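PDB 3SUM: cerato-platanin-like protein from Moniliophthora perniciosa, which belongs to the cerato-platanins, small fungal proteins with a double-psi beta-barrel fold, and has no firmly established molecular function. Local coordinates for residues Lys10-Cys23 and Phe74-Leu86. Numbering follows the deposited sequence.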
# COMPACT_ATOMS: atom_id res chain seq x y z
N LYS A 10 -0.02 9.31 -7.29
CA LYS A 10 -1.22 8.57 -7.69
C LYS A 10 -1.91 7.86 -6.52
O LYS A 10 -3.13 7.82 -6.39
CB LYS A 10 -0.85 7.47 -8.74
CG LYS A 10 -2.08 6.72 -9.23
CD LYS A 10 -1.67 5.70 -10.36
CE LYS A 10 -2.86 4.93 -10.95
NZ LYS A 10 -2.48 3.72 -11.90
N PHE A 11 -1.11 7.22 -5.68
CA PHE A 11 -1.65 6.35 -4.63
C PHE A 11 -2.14 7.11 -3.40
O PHE A 11 -2.61 6.51 -2.45
CB PHE A 11 -0.58 5.33 -4.32
CG PHE A 11 -0.20 4.62 -5.56
CD1 PHE A 11 -1.16 3.86 -6.24
CD2 PHE A 11 1.08 4.76 -6.09
CE1 PHE A 11 -0.82 3.23 -7.49
CE2 PHE A 11 1.42 4.14 -7.31
CZ PHE A 11 0.47 3.35 -8.01
N GLN A 12 -2.07 8.43 -3.45
CA GLN A 12 -2.79 9.16 -2.40
C GLN A 12 -3.71 10.19 -3.03
O GLN A 12 -4.10 11.20 -2.37
CB GLN A 12 -1.84 9.80 -1.38
CG GLN A 12 -0.87 10.78 -1.90
CD GLN A 12 -0.02 11.30 -0.81
OE1 GLN A 12 0.44 10.53 0.04
NE2 GLN A 12 0.14 12.65 -0.75
N ASN A 13 -4.05 9.91 -4.27
CA ASN A 13 -5.01 10.76 -4.97
C ASN A 13 -6.40 10.24 -4.76
O ASN A 13 -6.85 9.38 -5.51
CB ASN A 13 -4.66 10.86 -6.45
CG ASN A 13 -5.53 11.90 -7.18
OD1 ASN A 13 -6.61 12.31 -6.70
ND2 ASN A 13 -5.04 12.35 -8.35
N ASP A 14 -7.09 10.80 -3.75
CA ASP A 14 -8.37 10.33 -3.31
C ASP A 14 -9.37 10.44 -4.43
O ASP A 14 -10.35 9.67 -4.44
CB ASP A 14 -8.86 11.10 -2.09
CG ASP A 14 -8.79 12.59 -2.29
OD1 ASP A 14 -9.85 13.19 -2.52
OD2 ASP A 14 -7.67 13.15 -2.26
N THR A 15 -9.10 11.29 -5.40
CA THR A 15 -10.14 11.61 -6.41
C THR A 15 -10.18 10.68 -7.56
O THR A 15 -11.14 10.70 -8.38
CB THR A 15 -10.00 13.03 -6.96
OG1 THR A 15 -8.85 13.10 -7.87
CG2 THR A 15 -9.82 13.99 -5.80
N LEU A 16 -9.16 9.83 -7.66
CA LEU A 16 -9.11 8.95 -8.81
C LEU A 16 -10.11 7.84 -8.79
O LEU A 16 -10.22 7.07 -7.82
CB LEU A 16 -7.71 8.32 -8.96
CG LEU A 16 -6.60 9.31 -9.31
CD1 LEU A 16 -5.26 8.64 -9.37
CD2 LEU A 16 -6.84 10.03 -10.68
N SER A 17 -10.73 7.64 -9.94
CA SER A 17 -11.60 6.49 -10.08
C SER A 17 -10.82 5.21 -9.79
O SER A 17 -9.65 5.07 -10.21
CB SER A 17 -12.18 6.45 -11.52
OG SER A 17 -12.78 5.17 -11.70
N ILE A 18 -11.45 4.25 -9.12
CA ILE A 18 -10.77 2.97 -8.89
C ILE A 18 -10.47 2.25 -10.22
O ILE A 18 -9.62 1.39 -10.26
CB ILE A 18 -11.58 2.04 -7.92
CG1 ILE A 18 -13.00 1.73 -8.45
CG2 ILE A 18 -11.61 2.60 -6.46
CD1 ILE A 18 -13.60 0.49 -7.72
N SER A 19 -11.11 2.67 -11.32
CA SER A 19 -10.88 2.08 -12.65
C SER A 19 -9.45 2.35 -13.11
O SER A 19 -8.92 1.65 -13.98
CB SER A 19 -11.86 2.67 -13.64
OG SER A 19 -11.38 3.98 -14.02
N GLU A 20 -8.81 3.37 -12.54
CA GLU A 20 -7.49 3.73 -12.94
C GLU A 20 -6.36 2.85 -12.40
O GLU A 20 -5.20 3.07 -12.72
CB GLU A 20 -7.22 5.18 -12.51
CG GLU A 20 -8.18 6.18 -13.15
CD GLU A 20 -7.71 6.62 -14.54
OE1 GLU A 20 -6.59 6.24 -14.99
OE2 GLU A 20 -8.47 7.33 -15.20
N PHE A 21 -6.71 1.79 -11.68
CA PHE A 21 -5.75 0.95 -10.96
C PHE A 21 -5.97 -0.44 -11.43
O PHE A 21 -7.11 -0.84 -11.67
CB PHE A 21 -6.11 1.02 -9.46
CG PHE A 21 -5.96 2.40 -8.91
CD1 PHE A 21 -4.75 2.85 -8.45
CD2 PHE A 21 -7.03 3.30 -9.01
CE1 PHE A 21 -4.58 4.16 -8.02
CE2 PHE A 21 -6.88 4.62 -8.57
CZ PHE A 21 -5.67 5.07 -8.10
N LYS A 22 -4.90 -1.19 -11.53
CA LYS A 22 -5.04 -2.53 -12.11
C LYS A 22 -5.64 -3.49 -11.15
O LYS A 22 -5.82 -4.65 -11.52
CB LYS A 22 -3.65 -2.97 -12.57
CG LYS A 22 -3.29 -2.18 -13.87
CD LYS A 22 -1.86 -2.45 -14.33
CE LYS A 22 -1.70 -1.95 -15.81
NZ LYS A 22 -0.25 -1.87 -16.12
N CYS A 23 -5.94 -3.05 -9.92
CA CYS A 23 -6.65 -3.90 -8.98
C CYS A 23 -8.12 -3.46 -8.84
O CYS A 23 -8.71 -3.66 -7.81
CB CYS A 23 -5.97 -3.87 -7.59
SG CYS A 23 -4.36 -4.65 -7.66
N PHE A 74 1.68 -0.69 7.23
CA PHE A 74 0.87 -1.68 6.61
C PHE A 74 0.20 -1.10 5.39
O PHE A 74 -0.44 -0.05 5.43
CB PHE A 74 -0.21 -2.20 7.60
CG PHE A 74 0.37 -2.92 8.76
CD1 PHE A 74 0.76 -4.28 8.66
CD2 PHE A 74 0.48 -2.26 10.01
CE1 PHE A 74 1.23 -4.96 9.75
CE2 PHE A 74 0.98 -2.97 11.12
CZ PHE A 74 1.37 -4.31 10.96
N VAL A 75 0.39 -1.77 4.25
CA VAL A 75 -0.04 -1.18 3.01
C VAL A 75 -0.95 -2.13 2.23
O VAL A 75 -0.79 -3.30 2.34
CB VAL A 75 1.17 -0.76 2.13
CG1 VAL A 75 2.12 0.18 2.91
CG2 VAL A 75 2.03 -1.96 1.68
N THR A 76 -1.91 -1.56 1.44
CA THR A 76 -2.76 -2.36 0.66
C THR A 76 -2.24 -2.30 -0.75
O THR A 76 -1.96 -1.22 -1.27
CB THR A 76 -4.17 -1.80 0.73
OG1 THR A 76 -4.53 -1.78 2.11
CG2 THR A 76 -5.20 -2.74 0.01
N VAL A 77 -2.17 -3.46 -1.42
CA VAL A 77 -1.83 -3.43 -2.80
C VAL A 77 -3.07 -3.04 -3.62
O VAL A 77 -4.08 -3.74 -3.58
CB VAL A 77 -1.32 -4.87 -3.23
CG1 VAL A 77 -1.09 -4.93 -4.81
CG2 VAL A 77 0.03 -5.21 -2.50
N VAL A 78 -2.98 -1.97 -4.42
CA VAL A 78 -4.12 -1.43 -5.11
C VAL A 78 -3.85 -1.29 -6.61
O VAL A 78 -4.74 -0.92 -7.37
CB VAL A 78 -4.53 -0.05 -4.57
CG1 VAL A 78 -4.90 -0.12 -3.00
CG2 VAL A 78 -3.45 1.07 -4.90
N ASP A 79 -2.62 -1.61 -7.03
CA ASP A 79 -2.31 -1.43 -8.46
C ASP A 79 -1.09 -2.30 -8.78
O ASP A 79 -0.56 -2.97 -7.87
CB ASP A 79 -2.01 0.07 -8.64
CG ASP A 79 -1.99 0.52 -10.11
OD1 ASP A 79 -2.33 -0.26 -11.03
OD2 ASP A 79 -1.59 1.68 -10.28
N ARG A 80 -0.60 -2.28 -10.00
CA ARG A 80 0.48 -3.18 -10.37
C ARG A 80 1.62 -2.33 -10.87
O ARG A 80 1.38 -1.28 -11.45
CB ARG A 80 0.07 -4.16 -11.54
CG ARG A 80 -0.27 -5.63 -11.06
CD ARG A 80 -1.31 -5.51 -9.88
NE ARG A 80 -1.83 -6.82 -9.51
CZ ARG A 80 -1.32 -7.54 -8.53
NH1 ARG A 80 -0.30 -7.06 -7.86
NH2 ARG A 80 -1.85 -8.71 -8.23
N VAL A 81 2.86 -2.73 -10.59
CA VAL A 81 4.00 -2.25 -11.37
C VAL A 81 4.56 -3.56 -11.91
O VAL A 81 4.31 -4.61 -11.32
CB VAL A 81 5.03 -1.55 -10.51
CG1 VAL A 81 4.51 -0.17 -10.17
CG2 VAL A 81 5.34 -2.35 -9.23
N GLU A 82 5.29 -3.57 -12.98
CA GLU A 82 5.75 -4.92 -13.38
C GLU A 82 7.25 -5.13 -13.23
O GLU A 82 7.90 -5.73 -14.09
CB GLU A 82 5.29 -5.25 -14.78
CG GLU A 82 3.76 -5.24 -15.00
CD GLU A 82 3.20 -3.83 -15.00
OE1 GLU A 82 3.96 -2.88 -15.36
OE2 GLU A 82 2.01 -3.67 -14.66
N GLU A 83 7.79 -4.60 -12.13
CA GLU A 83 9.17 -4.72 -11.82
C GLU A 83 9.23 -5.58 -10.59
O GLU A 83 8.56 -5.30 -9.59
CB GLU A 83 9.72 -3.33 -11.55
CG GLU A 83 10.78 -2.86 -12.60
CD GLU A 83 10.30 -2.56 -14.02
OE1 GLU A 83 9.47 -1.65 -14.26
OE2 GLU A 83 10.80 -3.21 -14.94
N ALA A 84 10.02 -6.64 -10.61
CA ALA A 84 10.01 -7.53 -9.46
C ALA A 84 10.45 -6.78 -8.23
O ALA A 84 11.33 -5.91 -8.32
CB ALA A 84 10.94 -8.78 -9.67
N ASN A 85 9.88 -7.13 -7.08
CA ASN A 85 10.37 -6.62 -5.83
C ASN A 85 10.24 -5.11 -5.70
O ASN A 85 10.96 -4.51 -4.91
CB ASN A 85 11.83 -7.03 -5.65
CG ASN A 85 11.99 -8.56 -5.66
OD1 ASN A 85 11.19 -9.27 -5.07
ND2 ASN A 85 13.02 -9.03 -6.30
N LEU A 86 9.29 -4.53 -6.40
CA LEU A 86 9.12 -3.09 -6.33
C LEU A 86 7.72 -2.74 -5.75
O LEU A 86 6.72 -3.23 -6.24
CB LEU A 86 9.24 -2.46 -7.71
CG LEU A 86 8.93 -0.94 -7.74
CD1 LEU A 86 9.86 -0.04 -6.84
CD2 LEU A 86 8.99 -0.36 -9.20
O HOH W 1 -4.01 -7.10 -11.47
O HOH W 2 1.38 -1.08 -14.48
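A D79 side chain turned so that CG lies opposite its own N, beside the carbonyl carbon (chi1 -167°), and a K10 chain running fully extended from a similar first torsion (chi1 -178°) bring carboxylate and ammonium group together, the two side chains crossing at about a right angle. K10 NZ forms a salt bridge to D79 OD2 at 2.8 Å, on the syn side of that oxygen but tilted out of the carboxylate plane, and also gives a hydrogen bond to the backbone O of E20 at 2.9 Å, linking K10 to the short 3-10 turn 18-20 later in the same loop. The second carboxylate oxygen is gripped by backbone: K22 N points almost straight at D79 OD1 (2.8 Å, 167°), arriving from above the carboxylate plane, and R80 N adds a weak bond to the same atom. F11 lays its ring edge against the buried acid, CE1 lying 3.3 Å from D79 OD2, while CB of K10 sits over one face of that ring. Next to the acid in sequence, V78 CG2 packs against CD1 of both F11 and F21, and L27 of helix 24-28 touches V78 and F21. This loop, between strand 4-7 and helix 24-28, thereby packs against V78 and D79 of strand 71-79 in the double-psi beta-barrel of the cerato-platanin fold. With an alanine at D79, the K10 ammonium would probably lose its charged mate and K22 N its acceptor, with a gap opened beside the F11 ring edge. C23, in disulfide with C60, places SG over one face of the R80 guanidinium, 3.8 Å from NE; the outer nitrogens of R80 bond to the carbonyls of T58 and A53. Water 1 bridges R80 NE and K22 O. K22 and E82, both exposed, approach from opposite directions, and K22 NZ reaches E82 OE2 at 3.2 Å in a second salt bridge.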